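Ribose 5-phosphate isomerase, putative (PDB 6FXS) probably catalyses the interconversion of ribose 5-phosphate and ribulose 5-phosphate, as an isomerase of the RpiB/LacAB type. Local coordinates at residues B[39-44]-B[51-56]; B[72-77]-B[97-102]; B[82-87]-B[146-151]; B[106-111]-B[117-122]; B[128-133]-B[138-143]. All blocks are in the same frame, centred on the assembly; numbering follows the deposited sequence.

Followed from the N terminus, the chain illustrates how a parallel sheet is clothed by helices. Contact 1 closes first, a short loop that brings strand 51-55 back against helix 37-46 at one edge of the sheet. Contact 2 then opens on helix 66-78, and before it closes at 97-102 contact 3 has opened on strand 84-89, so these two cross. The wide loop of contact 3 ends on helix 137-149 and encloses contacts 4 and 5, which follow one another. Contact 4 seats helix 113-121 on edge strand 107-109; contact 5 seats helix 137-149 on strand 127-131. That last helix, shared with contact 3, bridges two adjacent strands, while contact 2 pairs two helices.

Contact 1 (B[39-44]-B[51-56]); sequences SIVRYV and FEPVYI
Val44 and Pro53, with Val41 one helical turn back, bury most of the surface where helix 37-46 lies over strand 51-55. Val44 works through a single methyl: CG1, anti to the backbone N (chi1 172°), comes within 3.7 Å of Phe51 CB and reaches Pro53 CB at 4.2 Å, thus filling the notch between two strand residues that face the helix. The carbonyl of the same valine adds to the crowding, Val44 O standing 3.6 Å from Phe51 CB. Val41 uses the equivalent branch, and its CG1 meets Pro53 CG at 3.8 Å, the two side chains crossing at about a right angle. The proline ring is therefore wedged against two valines, one per turn. The geometry is that of a helix packed against the second strand of a beta-alpha-beta unit made by strand 23-29, helix 37-46 and strand 51-55; the local axes run antiparallel at 161° and pass 8.2 Å apart. Phe51, Pro53 and Tyr55, every second residue of the strand, face the helix. Tyr55 adds a looser touch, Val41 CG2 lying 4.4 Å from Tyr55 CB, while its ring stacks with His37 and its hydroxyl bonds to the carbonyl of Pro58. Phe51 starts toward the helix, but its ring leads away to pack on Leu148.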
# COMPACT_ATOMS: atom_id res chain seq x y z
N SER B 39 -10.82 7.33 -17.45
CA SER B 39 -9.82 8.01 -16.61
C SER B 39 -8.39 7.47 -16.99
O SER B 39 -7.47 8.22 -17.08
CB SER B 39 -10.17 7.82 -15.11
OG SER B 39 -9.95 6.44 -14.75
N ILE B 40 -8.24 6.18 -17.26
CA ILE B 40 -6.91 5.65 -17.61
C ILE B 40 -6.36 6.30 -18.92
O ILE B 40 -5.20 6.71 -19.00
CB ILE B 40 -6.96 4.15 -17.87
CG1 ILE B 40 -7.49 3.34 -16.66
CG2 ILE B 40 -5.59 3.63 -18.32
CD1 ILE B 40 -6.79 3.58 -15.34
N VAL B 41 -7.23 6.37 -19.94
CA VAL B 41 -6.92 7.07 -21.23
C VAL B 41 -6.47 8.50 -20.98
O VAL B 41 -5.45 8.95 -21.49
CB VAL B 41 -8.20 7.01 -22.19
CG1 VAL B 41 -8.01 7.78 -23.49
CG2 VAL B 41 -8.51 5.59 -22.45
N ARG B 42 -7.20 9.19 -20.14
CA ARG B 42 -6.86 10.57 -19.78
C ARG B 42 -5.54 10.69 -19.00
O ARG B 42 -4.73 11.61 -19.26
CB ARG B 42 -7.97 11.18 -18.95
CG ARG B 42 -7.83 12.64 -18.61
CD ARG B 42 -8.83 13.11 -17.53
NE ARG B 42 -10.06 12.31 -17.62
CZ ARG B 42 -10.67 11.66 -16.63
NH1 ARG B 42 -10.22 11.74 -15.37
NH2 ARG B 42 -11.77 10.94 -16.90
N TYR B 43 -5.29 9.74 -18.10
CA TYR B 43 -3.98 9.77 -17.41
C TYR B 43 -2.83 9.55 -18.39
O TYR B 43 -1.81 10.19 -18.26
CB TYR B 43 -3.93 8.74 -16.29
CG TYR B 43 -5.03 8.83 -15.25
CD1 TYR B 43 -5.68 10.02 -14.93
CD2 TYR B 43 -5.40 7.71 -14.56
CE1 TYR B 43 -6.72 10.07 -14.01
CE2 TYR B 43 -6.40 7.74 -13.61
CZ TYR B 43 -7.05 8.90 -13.31
OH TYR B 43 -8.02 8.77 -12.33
N VAL B 44 -3.01 8.69 -19.39
CA VAL B 44 -1.99 8.51 -20.39
C VAL B 44 -1.66 9.82 -21.16
O VAL B 44 -0.51 10.10 -21.39
CB VAL B 44 -2.37 7.41 -21.42
CG1 VAL B 44 -1.34 7.41 -22.56
CG2 VAL B 44 -2.47 6.03 -20.76
N PHE B 51 2.43 10.58 -26.00
CA PHE B 51 1.69 9.33 -25.74
C PHE B 51 0.37 9.27 -26.43
O PHE B 51 -0.49 10.12 -26.24
CB PHE B 51 1.54 9.05 -24.21
CG PHE B 51 2.86 8.99 -23.53
CD1 PHE B 51 3.69 7.94 -23.79
CD2 PHE B 51 3.30 9.99 -22.71
CE1 PHE B 51 4.98 7.90 -23.27
CE2 PHE B 51 4.57 9.96 -22.13
CZ PHE B 51 5.43 8.92 -22.44
N GLU B 52 0.17 8.22 -27.20
CA GLU B 52 -1.11 8.01 -27.88
C GLU B 52 -1.78 6.77 -27.33
O GLU B 52 -1.36 5.63 -27.61
CB GLU B 52 -0.91 7.87 -29.40
CG GLU B 52 -2.22 7.80 -30.24
CD GLU B 52 -3.14 9.06 -30.19
OE1 GLU B 52 -2.58 10.19 -30.23
OE2 GLU B 52 -4.43 8.94 -30.14
N PRO B 53 -2.86 6.95 -26.54
CA PRO B 53 -3.56 5.79 -26.04
C PRO B 53 -4.32 5.05 -27.10
O PRO B 53 -5.04 5.68 -27.87
CB PRO B 53 -4.54 6.40 -25.02
CG PRO B 53 -4.76 7.81 -25.46
CD PRO B 53 -3.52 8.22 -26.18
N VAL B 54 -4.24 3.72 -27.09
CA VAL B 54 -5.05 2.90 -27.93
C VAL B 54 -5.82 1.92 -27.04
O VAL B 54 -5.29 0.82 -26.67
CB VAL B 54 -4.16 2.12 -28.94
CG1 VAL B 54 -4.99 1.37 -29.93
CG2 VAL B 54 -3.11 3.01 -29.62
N TYR B 55 -7.04 2.28 -26.66
CA TYR B 55 -7.88 1.40 -25.82
C TYR B 55 -8.50 0.28 -26.64
O TYR B 55 -9.27 0.58 -27.55
CB TYR B 55 -9.00 2.19 -25.14
CG TYR B 55 -9.86 1.33 -24.20
CD1 TYR B 55 -9.27 0.70 -23.08
CD2 TYR B 55 -11.26 1.20 -24.39
CE1 TYR B 55 -10.01 -0.09 -22.23
CE2 TYR B 55 -12.01 0.41 -23.55
CZ TYR B 55 -11.38 -0.22 -22.43
OH TYR B 55 -12.07 -1.04 -21.57
N ILE B 56 -8.20 -0.99 -26.34
CA ILE B 56 -8.60 -2.09 -27.17
C ILE B 56 -9.77 -2.86 -26.61
O ILE B 56 -10.10 -3.91 -27.14
CB ILE B 56 -7.45 -3.09 -27.55
CG1 ILE B 56 -6.75 -3.69 -26.34
CG2 ILE B 56 -6.41 -2.47 -28.49
CD1 ILE B 56 -7.55 -4.59 -25.46

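Contact 2 (B[72-77]-B[97-102]); sequences NVARMV and IAANKV
Arg75 carries the one flat group among the touching residues, yet neither a face nor an edge of its guanidinium takes part in the meeting with Val102. It is the aliphatic stem that does the touching: Arg75 CG lies 4.1 Å from Val102 CG1, the two side chains crossing at about a right angle. The firmer half of the contact belongs to Ala74, whose methyl points at the other segment. Ala74 CB sits 3.7 Å from Val102 CG2 and 4.1 Å from Ala99 CB. With CG1 anti to its backbone N (chi1 -173°), Val102 spreads its two methyls over successive residues of helix 66-78, CG2 on Ala74 and CG1 on Arg75. The backbone also enters, since Ala99 O approaches Ala74 CB at 3.8 Å while accepting a hydrogen bond from Val102 N. Helices 66-78 and 93-100 thus lie side by side on one face of the sheet, where Leu87 packs under both Val73 and Ala99. Away from this contact, Lys101 NZ is engaged by a neighbouring protein chain. No hydrogen bond links the two segments: the match is one of shape and dispersion, and alanines at the crossing let the CA atoms of Ala74 and Ala99 come within 5.4 Å.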
# COMPACT_ATOMS: atom_id res chain seq x y z
N ASN B 72 -3.95 -9.87 -25.75
CA ASN B 72 -4.11 -8.94 -26.85
C ASN B 72 -3.15 -7.71 -26.76
O ASN B 72 -2.42 -7.42 -27.72
CB ASN B 72 -5.53 -8.45 -26.78
CG ASN B 72 -6.02 -7.90 -28.07
OD1 ASN B 72 -6.83 -8.56 -28.71
ND2 ASN B 72 -5.56 -6.70 -28.46
N VAL B 73 -3.17 -7.01 -25.62
CA VAL B 73 -2.21 -5.91 -25.34
C VAL B 73 -0.80 -6.43 -25.38
O VAL B 73 0.08 -5.84 -26.01
CB VAL B 73 -2.51 -5.20 -24.01
CG1 VAL B 73 -1.39 -4.25 -23.63
CG2 VAL B 73 -3.80 -4.41 -24.13
N ALA B 74 -0.58 -7.58 -24.74
CA ALA B 74 0.80 -8.09 -24.63
C ALA B 74 1.35 -8.42 -26.01
O ALA B 74 2.49 -8.10 -26.32
CB ALA B 74 0.86 -9.32 -23.73
N ARG B 75 0.54 -9.10 -26.79
CA ARG B 75 0.99 -9.48 -28.17
C ARG B 75 1.30 -8.26 -29.02
O ARG B 75 2.28 -8.27 -29.74
CB ARG B 75 -0.04 -10.40 -28.85
CG ARG B 75 0.11 -11.77 -28.25
CD ARG B 75 -0.96 -12.72 -28.69
NE ARG B 75 -0.71 -14.02 -28.03
CZ ARG B 75 -1.66 -14.85 -27.63
NH1 ARG B 75 -2.95 -14.53 -27.79
NH2 ARG B 75 -1.35 -16.02 -27.07
N MET B 76 0.51 -7.22 -28.84
CA MET B 76 0.73 -5.95 -29.56
C MET B 76 2.08 -5.33 -29.23
O MET B 76 2.83 -4.84 -30.11
CB MET B 76 -0.34 -4.94 -29.23
CG MET B 76 -1.70 -5.20 -29.85
SD MET B 76 -3.00 -3.99 -29.38
CE MET B 76 -2.37 -2.53 -30.22
N VAL B 77 2.37 -5.30 -27.94
CA VAL B 77 3.62 -4.72 -27.48
C VAL B 77 4.76 -5.61 -27.96
O VAL B 77 5.72 -5.10 -28.46
CB VAL B 77 3.60 -4.52 -25.95
CG1 VAL B 77 4.98 -4.10 -25.43
CG2 VAL B 77 2.55 -3.51 -25.55
N ILE B 97 -0.09 -12.04 -14.65
CA ILE B 97 0.23 -13.45 -14.95
C ILE B 97 0.06 -13.74 -16.47
O ILE B 97 0.92 -14.34 -17.13
CB ILE B 97 -0.68 -14.39 -14.12
CG1 ILE B 97 -0.30 -14.31 -12.66
CG2 ILE B 97 -0.57 -15.84 -14.60
CD1 ILE B 97 -1.38 -14.83 -11.75
N ALA B 98 -1.07 -13.29 -17.01
CA ALA B 98 -1.41 -13.59 -18.44
C ALA B 98 -0.46 -12.87 -19.37
O ALA B 98 0.13 -13.47 -20.21
CB ALA B 98 -2.85 -13.24 -18.72
N ALA B 99 -0.23 -11.59 -19.14
CA ALA B 99 0.64 -10.83 -20.03
C ALA B 99 2.07 -11.39 -20.11
O ALA B 99 2.69 -11.45 -21.20
CB ALA B 99 0.64 -9.42 -19.62
N ASN B 100 2.60 -11.77 -18.94
CA ASN B 100 3.91 -12.34 -18.86
C ASN B 100 4.09 -13.67 -19.54
O ASN B 100 5.25 -14.09 -19.80
CB ASN B 100 4.33 -12.46 -17.38
CG ASN B 100 4.81 -11.13 -16.80
OD1 ASN B 100 4.38 -10.67 -15.65
ND2 ASN B 100 5.71 -10.54 -17.51
N LYS B 101 3.00 -14.35 -19.87
CA LYS B 101 3.14 -15.53 -20.70
C LYS B 101 3.61 -15.26 -22.13
O LYS B 101 4.10 -16.14 -22.77
CB LYS B 101 1.83 -16.28 -20.76
CG LYS B 101 1.37 -16.73 -19.41
CD LYS B 101 2.39 -17.61 -18.73
CE LYS B 101 1.81 -18.11 -17.38
NZ LYS B 101 2.75 -19.15 -16.96
N VAL B 102 3.52 -14.04 -22.60
CA VAL B 102 3.97 -13.68 -23.93
C VAL B 102 5.46 -13.36 -24.05
O VAL B 102 5.97 -12.53 -23.30
CB VAL B 102 3.11 -12.52 -24.44
CG1 VAL B 102 3.42 -12.22 -25.90
CG2 VAL B 102 1.63 -12.89 -24.25

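Contact 3 (B[82-87]-B[146-151]); sequences ADVGIL and TFLQTP
At the end of the helix that sends Phe147 and Leu148 against Val84, one carbonyl oxygen is held twice: Thr146 O accepts from Thr150 OG1 at 2.7 Å and from Thr150 N at 2.9 Å. The two donors arrive from opposite faces of the carbonyl plane, the hydroxyl tilted 32° from it, and together they fasten the last turn just where the chain leaves helical geometry. The contact proper is apolar. Val84 CG1 comes up to the rim of the Phe147 ring, in its plane, 3.7 Å from Phe147 CE2. The same methyl lies 4.0 Å from Leu148 CD2, and Val84 CG2 leans on that leucine methyl too, so the valine touches the ring edge and the leucine together. A chi1 of -167°, with CG anti to the backbone N, carries the Phe147 ring toward the strand so that its CE2 edge faces the valine. Val84 begins the central strand 84-89; Phe147 also packs on Val128 of the adjoining strand and Arg120 of helix 113-121, while Leu148 leans toward Val44 of helix 37-46.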
# COMPACT_ATOMS: atom_id res chain seq x y z
N ALA B 82 2.66 -1.79 -30.57
CA ALA B 82 2.51 -0.72 -29.59
C ALA B 82 3.79 -0.67 -28.80
O ALA B 82 4.49 -1.67 -28.73
CB ALA B 82 1.31 -1.00 -28.69
N ASP B 83 4.12 0.50 -28.26
CA ASP B 83 5.35 0.64 -27.45
C ASP B 83 5.21 0.21 -25.97
O ASP B 83 6.15 -0.26 -25.42
CB ASP B 83 5.86 2.05 -27.50
CG ASP B 83 6.09 2.51 -28.96
OD1 ASP B 83 6.96 1.93 -29.59
OD2 ASP B 83 5.36 3.34 -29.49
N VAL B 84 4.07 0.45 -25.38
CA VAL B 84 3.83 0.21 -23.93
C VAL B 84 2.42 -0.31 -23.81
O VAL B 84 1.54 0.11 -24.62
CB VAL B 84 3.84 1.51 -23.08
CG1 VAL B 84 3.85 1.18 -21.57
CG2 VAL B 84 5.04 2.38 -23.37
N GLY B 85 2.18 -1.19 -22.81
CA GLY B 85 0.86 -1.61 -22.40
C GLY B 85 0.37 -1.23 -21.04
O GLY B 85 1.19 -1.05 -20.07
N ILE B 86 -0.94 -1.08 -20.89
CA ILE B 86 -1.56 -0.84 -19.57
C ILE B 86 -2.71 -1.83 -19.47
O ILE B 86 -3.55 -1.91 -20.41
CB ILE B 86 -2.05 0.62 -19.39
CG1 ILE B 86 -0.87 1.59 -19.44
CG2 ILE B 86 -2.81 0.78 -18.10
CD1 ILE B 86 -1.21 3.04 -19.61
N LEU B 87 -2.74 -2.62 -18.40
CA LEU B 87 -3.82 -3.58 -18.14
C LEU B 87 -4.43 -3.30 -16.78
O LEU B 87 -3.70 -3.15 -15.76
CB LEU B 87 -3.32 -5.00 -18.26
CG LEU B 87 -2.76 -5.38 -19.65
CD1 LEU B 87 -2.13 -6.73 -19.54
CD2 LEU B 87 -3.97 -5.45 -20.63
N THR B 146 4.13 7.98 -14.06
CA THR B 146 5.49 7.64 -13.66
C THR B 146 6.00 6.52 -14.60
O THR B 146 7.12 6.53 -15.08
CB THR B 146 5.53 7.19 -12.16
OG1 THR B 146 5.05 8.26 -11.38
CG2 THR B 146 6.92 6.86 -11.69
N PHE B 147 5.16 5.51 -14.81
CA PHE B 147 5.56 4.40 -15.63
C PHE B 147 5.96 4.88 -17.05
O PHE B 147 6.91 4.41 -17.67
CB PHE B 147 4.43 3.37 -15.68
CG PHE B 147 4.83 2.05 -16.24
CD1 PHE B 147 5.45 1.09 -15.42
CD2 PHE B 147 4.64 1.76 -17.57
CE1 PHE B 147 5.73 -0.15 -15.89
CE2 PHE B 147 4.99 0.50 -18.08
CZ PHE B 147 5.54 -0.46 -17.26
N LEU B 148 5.18 5.80 -17.59
CA LEU B 148 5.40 6.27 -18.98
C LEU B 148 6.57 7.19 -19.06
O LEU B 148 7.26 7.16 -20.08
CB LEU B 148 4.17 6.99 -19.50
CG LEU B 148 2.95 6.11 -19.74
CD1 LEU B 148 1.71 6.91 -20.11
CD2 LEU B 148 3.25 5.06 -20.76
N GLN B 149 6.84 7.96 -18.01
CA GLN B 149 7.87 8.98 -18.05
C GLN B 149 9.25 8.47 -17.60
O GLN B 149 10.30 9.09 -17.93
CB GLN B 149 7.49 10.17 -17.19
CG GLN B 149 6.42 11.04 -17.78
CD GLN B 149 6.07 12.15 -16.83
OE1 GLN B 149 6.69 12.31 -15.76
NE2 GLN B 149 5.04 12.85 -17.15
N THR B 150 9.26 7.35 -16.89
CA THR B 150 10.52 6.84 -16.34
C THR B 150 11.27 5.99 -17.32
O THR B 150 10.73 5.01 -17.87
CB THR B 150 10.26 6.11 -14.98
OG1 THR B 150 9.59 6.99 -14.04
CG2 THR B 150 11.55 5.61 -14.41
N PRO B 151 12.58 6.28 -17.51
CA PRO B 151 13.41 5.49 -18.41
C PRO B 151 14.02 4.25 -17.67
O PRO B 151 14.00 4.21 -16.42
CB PRO B 151 14.54 6.47 -18.81
CG PRO B 151 14.71 7.28 -17.52
CD PRO B 151 13.27 7.51 -17.06

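Contact 4 (B[106-111]-B[117-122]); sequences RAALCF and VMARQH
Ala108 and Ala119 meet methyl to methyl with CB atoms only 3.5 Å apart, closer than usual van der Waals contact. With a methyl on each side, the two CA atoms approach to 6.0 Å. Cys110, two residues along, supports the same methyl: Cys110 SG lies 3.9 Å from Ala119 CB, placed there by a chi1 of -61° that sets the sulphur beside the backbone N. One buried methyl thus rests on a neighbouring methyl and thiol that lie side by side beneath it. The pairing belongs to a beta-alpha-beta crossover in which helix 113-121 carries the chain from strand 107-109, at the edge of the sheet within this chain, to strand 127-131 next to it. Ala119 also rests on Phe147, and apolar side chains of another chain pack on Ala108 and Ala119. The partly exposed side is loose by comparison. Arg106 NH2 and Arg120 NH1 stay 6.0 Å apart near the turn after the helix: Arg120 NH1 forms a salt bridge with Asp124, and Arg106 NH2 bonds to the carbonyl of that same residue, so that one aspartate anchors both guanidinium groups.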
# COMPACT_ATOMS: atom_id res chain seq x y z
N ARG B 106 7.46 -8.02 -20.24
CA ARG B 106 7.89 -7.76 -18.87
C ARG B 106 6.80 -6.91 -18.28
O ARG B 106 6.85 -5.70 -18.32
CB ARG B 106 9.24 -7.06 -18.87
CG ARG B 106 10.38 -7.96 -19.39
CD ARG B 106 11.72 -7.25 -19.38
NE ARG B 106 11.69 -5.99 -20.12
CZ ARG B 106 11.82 -5.86 -21.45
NH1 ARG B 106 11.96 -6.90 -22.27
NH2 ARG B 106 11.71 -4.66 -21.96
N ALA B 107 5.81 -7.57 -17.68
CA ALA B 107 4.64 -6.92 -17.18
C ALA B 107 4.77 -6.81 -15.65
O ALA B 107 4.90 -7.84 -14.94
CB ALA B 107 3.37 -7.73 -17.57
N ALA B 108 4.65 -5.56 -15.20
CA ALA B 108 4.82 -5.20 -13.83
C ALA B 108 3.50 -4.77 -13.16
O ALA B 108 2.90 -3.78 -13.53
CB ALA B 108 5.80 -4.06 -13.70
N LEU B 109 3.13 -5.50 -12.12
CA LEU B 109 2.05 -5.05 -11.18
C LEU B 109 2.59 -3.96 -10.31
O LEU B 109 3.52 -4.19 -9.55
CB LEU B 109 1.55 -6.25 -10.33
CG LEU B 109 0.16 -5.87 -9.75
CD1 LEU B 109 -0.47 -7.16 -9.38
CD2 LEU B 109 0.31 -4.99 -8.47
N CYS B 110 2.03 -2.74 -10.43
CA CYS B 110 2.47 -1.59 -9.65
C CYS B 110 1.34 -1.05 -8.83
O CYS B 110 0.18 -1.02 -9.29
CB CYS B 110 3.02 -0.47 -10.58
SG CYS B 110 4.45 -1.01 -11.54
N PHE B 111 1.67 -0.57 -7.63
CA PHE B 111 0.72 -0.06 -6.69
C PHE B 111 1.09 1.20 -6.02
O PHE B 111 0.35 1.69 -5.19
CB PHE B 111 0.38 -1.19 -5.67
CG PHE B 111 1.53 -1.63 -4.83
CD1 PHE B 111 1.90 -0.87 -3.70
CD2 PHE B 111 2.34 -2.71 -5.22
CE1 PHE B 111 2.98 -1.29 -2.89
CE2 PHE B 111 3.42 -3.11 -4.41
CZ PHE B 111 3.73 -2.41 -3.26
N VAL B 117 8.42 3.37 -10.58
CA VAL B 117 9.81 3.73 -10.88
C VAL B 117 10.67 2.50 -11.12
O VAL B 117 11.37 2.39 -12.15
CB VAL B 117 10.42 4.64 -9.79
CG1 VAL B 117 11.88 4.91 -10.02
CG2 VAL B 117 9.75 6.01 -9.75
N MET B 118 10.65 1.59 -10.15
CA MET B 118 11.57 0.46 -10.21
C MET B 118 11.22 -0.54 -11.34
O MET B 118 12.12 -1.16 -11.90
CB MET B 118 11.67 -0.26 -8.89
CG MET B 118 12.20 0.65 -7.70
SD MET B 118 13.65 1.69 -8.13
CE MET B 118 14.78 0.33 -8.12
N ALA B 119 9.93 -0.68 -11.65
CA ALA B 119 9.52 -1.56 -12.76
C ALA B 119 10.22 -1.10 -14.04
O ALA B 119 10.61 -1.91 -14.89
CB ALA B 119 8.03 -1.48 -12.99
N ARG B 120 10.30 0.21 -14.20
CA ARG B 120 10.98 0.79 -15.37
C ARG B 120 12.51 0.77 -15.28
O ARG B 120 13.23 0.33 -16.20
CB ARG B 120 10.47 2.21 -15.56
CG ARG B 120 8.99 2.28 -16.02
CD ARG B 120 8.66 1.76 -17.38
NE ARG B 120 9.50 2.42 -18.34
CZ ARG B 120 10.37 1.90 -19.15
NH1 ARG B 120 10.47 0.58 -19.37
NH2 ARG B 120 11.17 2.77 -19.80
N GLN B 121 12.99 1.32 -14.18
CA GLN B 121 14.44 1.50 -13.98
C GLN B 121 15.22 0.21 -13.94
O GLN B 121 16.30 0.10 -14.54
CB GLN B 121 14.68 2.26 -12.67
CG GLN B 121 14.44 3.74 -12.75
CD GLN B 121 15.71 4.47 -13.17
OE1 GLN B 121 15.86 5.02 -14.32
NE2 GLN B 121 16.68 4.43 -12.26
N HIS B 122 14.67 -0.80 -13.28
CA HIS B 122 15.31 -2.11 -13.18
C HIS B 122 14.79 -3.17 -14.13
O HIS B 122 15.60 -4.01 -14.61
CB HIS B 122 15.21 -2.67 -11.73
CG HIS B 122 16.14 -2.00 -10.77
ND1 HIS B 122 16.32 -2.42 -9.45
CD2 HIS B 122 16.99 -0.96 -10.95
CE1 HIS B 122 17.20 -1.63 -8.86
NE2 HIS B 122 17.64 -0.73 -9.75

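Contact 5 (B[128-133]-B[138-143]); sequences VCLGER and AVLREI
Strand 128-131 and helix 138-143 run almost exactly antiparallel, their local axes at 177° and 9.9 Å apart, with Leu130 opposite Leu140. Leu130 is the pivot. One branch, CD2, meets Ile143 CG2 at 3.7 Å, while its stem and other branch lie along Leu140, the closest pair being Leu130 CB and Leu140 CD2 at 3.9 Å. Leu140 CD2 also reaches Gly131 O at 4.1 Å, an oxygen that is hydrogen-bonded by the hydroxyl of Thr134. Val128 joins from the start of the strand. Its CG1 takes the crowded position between N and carbonyl carbon (chi1 61°), leaving CG2 to touch Ile143 CG2 at 3.9 Å. That isoleucine methyl is therefore shared by two residues of one strand face, while Cys129 between them points to the opposite side. Past the strand, Arg133 NH1 forms a salt bridge with Glu132 OE2 at 3.1 Å, entering on the syn lone pair with the oxygen 22° out of the guanidinium plane; both residues pack on Pro137 of the second subunit. Such a strand, turning back into a helix that lies over its branched aliphatic side chains, is characteristic of Rossmann-like alpha/beta folds with a parallel sheet between helical layers.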
# COMPACT_ATOMS: atom_id res chain seq x y z
N VAL B 128 2.37 -2.24 -17.65
CA VAL B 128 2.02 -1.99 -16.25
C VAL B 128 0.63 -2.58 -15.96
O VAL B 128 -0.31 -2.38 -16.75
CB VAL B 128 2.10 -0.50 -15.89
CG1 VAL B 128 1.13 0.34 -16.70
CG2 VAL B 128 1.87 -0.31 -14.39
N CYS B 129 0.50 -3.31 -14.85
CA CYS B 129 -0.78 -3.93 -14.52
C CYS B 129 -1.27 -3.30 -13.23
O CYS B 129 -0.45 -3.02 -12.27
CB CYS B 129 -0.60 -5.43 -14.36
SG CYS B 129 0.07 -6.28 -15.80
N LEU B 130 -2.56 -2.98 -13.23
CA LEU B 130 -3.20 -2.15 -12.20
C LEU B 130 -4.48 -2.77 -11.68
O LEU B 130 -5.18 -3.51 -12.44
CB LEU B 130 -3.54 -0.81 -12.78
CG LEU B 130 -2.32 -0.09 -13.41
CD1 LEU B 130 -2.86 1.13 -14.11
CD2 LEU B 130 -1.37 0.32 -12.33
N GLY B 131 -4.79 -2.47 -10.42
CA GLY B 131 -6.02 -2.94 -9.79
C GLY B 131 -6.98 -1.80 -9.54
O GLY B 131 -6.69 -0.90 -8.73
N GLU B 132 -8.12 -1.85 -10.22
CA GLU B 132 -9.20 -0.91 -10.00
C GLU B 132 -9.84 -1.11 -8.62
O GLU B 132 -10.28 -0.17 -8.01
CB GLU B 132 -10.28 -1.11 -11.16
CG GLU B 132 -11.51 -0.27 -11.04
CD GLU B 132 -12.58 -0.82 -10.06
OE1 GLU B 132 -12.54 -2.03 -9.80
OE2 GLU B 132 -13.37 -0.01 -9.51
N ARG B 133 -9.87 -2.34 -8.11
CA ARG B 133 -10.48 -2.60 -6.79
C ARG B 133 -9.56 -2.23 -5.62
O ARG B 133 -10.01 -2.00 -4.49
CB ARG B 133 -10.87 -4.06 -6.69
CG ARG B 133 -11.99 -4.65 -7.59
CD ARG B 133 -13.13 -3.68 -7.90
NE ARG B 133 -14.16 -3.64 -6.95
CZ ARG B 133 -15.15 -2.75 -6.90
NH1 ARG B 133 -15.30 -1.76 -7.80
NH2 ARG B 133 -16.01 -2.89 -5.93
N ALA B 138 -6.14 8.71 -7.85
CA ALA B 138 -4.98 9.55 -7.90
C ALA B 138 -3.66 8.73 -7.92
O ALA B 138 -2.68 9.17 -8.52
CB ALA B 138 -4.98 10.60 -6.82
N VAL B 139 -3.69 7.52 -7.36
CA VAL B 139 -2.49 6.72 -7.32
C VAL B 139 -2.39 5.99 -8.62
O VAL B 139 -1.30 5.82 -9.19
CB VAL B 139 -2.43 5.81 -6.08
CG1 VAL B 139 -1.18 4.96 -6.12
CG2 VAL B 139 -2.41 6.64 -4.86
N LEU B 140 -3.51 5.59 -9.18
CA LEU B 140 -3.43 5.02 -10.49
C LEU B 140 -2.85 5.99 -11.52
O LEU B 140 -2.05 5.62 -12.38
CB LEU B 140 -4.83 4.60 -10.91
CG LEU B 140 -5.52 3.39 -10.25
CD1 LEU B 140 -6.97 3.24 -10.74
CD2 LEU B 140 -4.73 2.17 -10.59
N ARG B 141 -3.31 7.23 -11.44
CA ARG B 141 -2.79 8.29 -12.28
C ARG B 141 -1.29 8.48 -12.05
O ARG B 141 -0.50 8.61 -13.02
CB ARG B 141 -3.53 9.61 -11.98
CG ARG B 141 -2.89 10.85 -12.63
CD ARG B 141 -3.82 12.03 -12.40
NE ARG B 141 -3.33 13.21 -13.05
CZ ARG B 141 -2.34 13.97 -12.62
NH1 ARG B 141 -1.63 13.67 -11.55
NH2 ARG B 141 -2.02 15.03 -13.31
N GLU B 142 -0.89 8.56 -10.77
CA GLU B 142 0.57 8.70 -10.48
C GLU B 142 1.37 7.59 -11.10
O GLU B 142 2.45 7.82 -11.69
CB GLU B 142 0.81 8.78 -8.95
CG GLU B 142 2.24 9.01 -8.51
CD GLU B 142 2.35 8.84 -7.01
OE1 GLU B 142 1.90 7.86 -6.37
OE2 GLU B 142 2.80 9.73 -6.44
N ILE B 143 0.90 6.37 -10.92
CA ILE B 143 1.62 5.21 -11.41
C ILE B 143 1.76 5.29 -12.96
O ILE B 143 2.83 5.06 -13.50
CB ILE B 143 0.89 3.86 -11.04
CG1 ILE B 143 0.97 3.54 -9.50
CG2 ILE B 143 1.42 2.69 -11.87
CD1 ILE B 143 -0.15 2.61 -9.00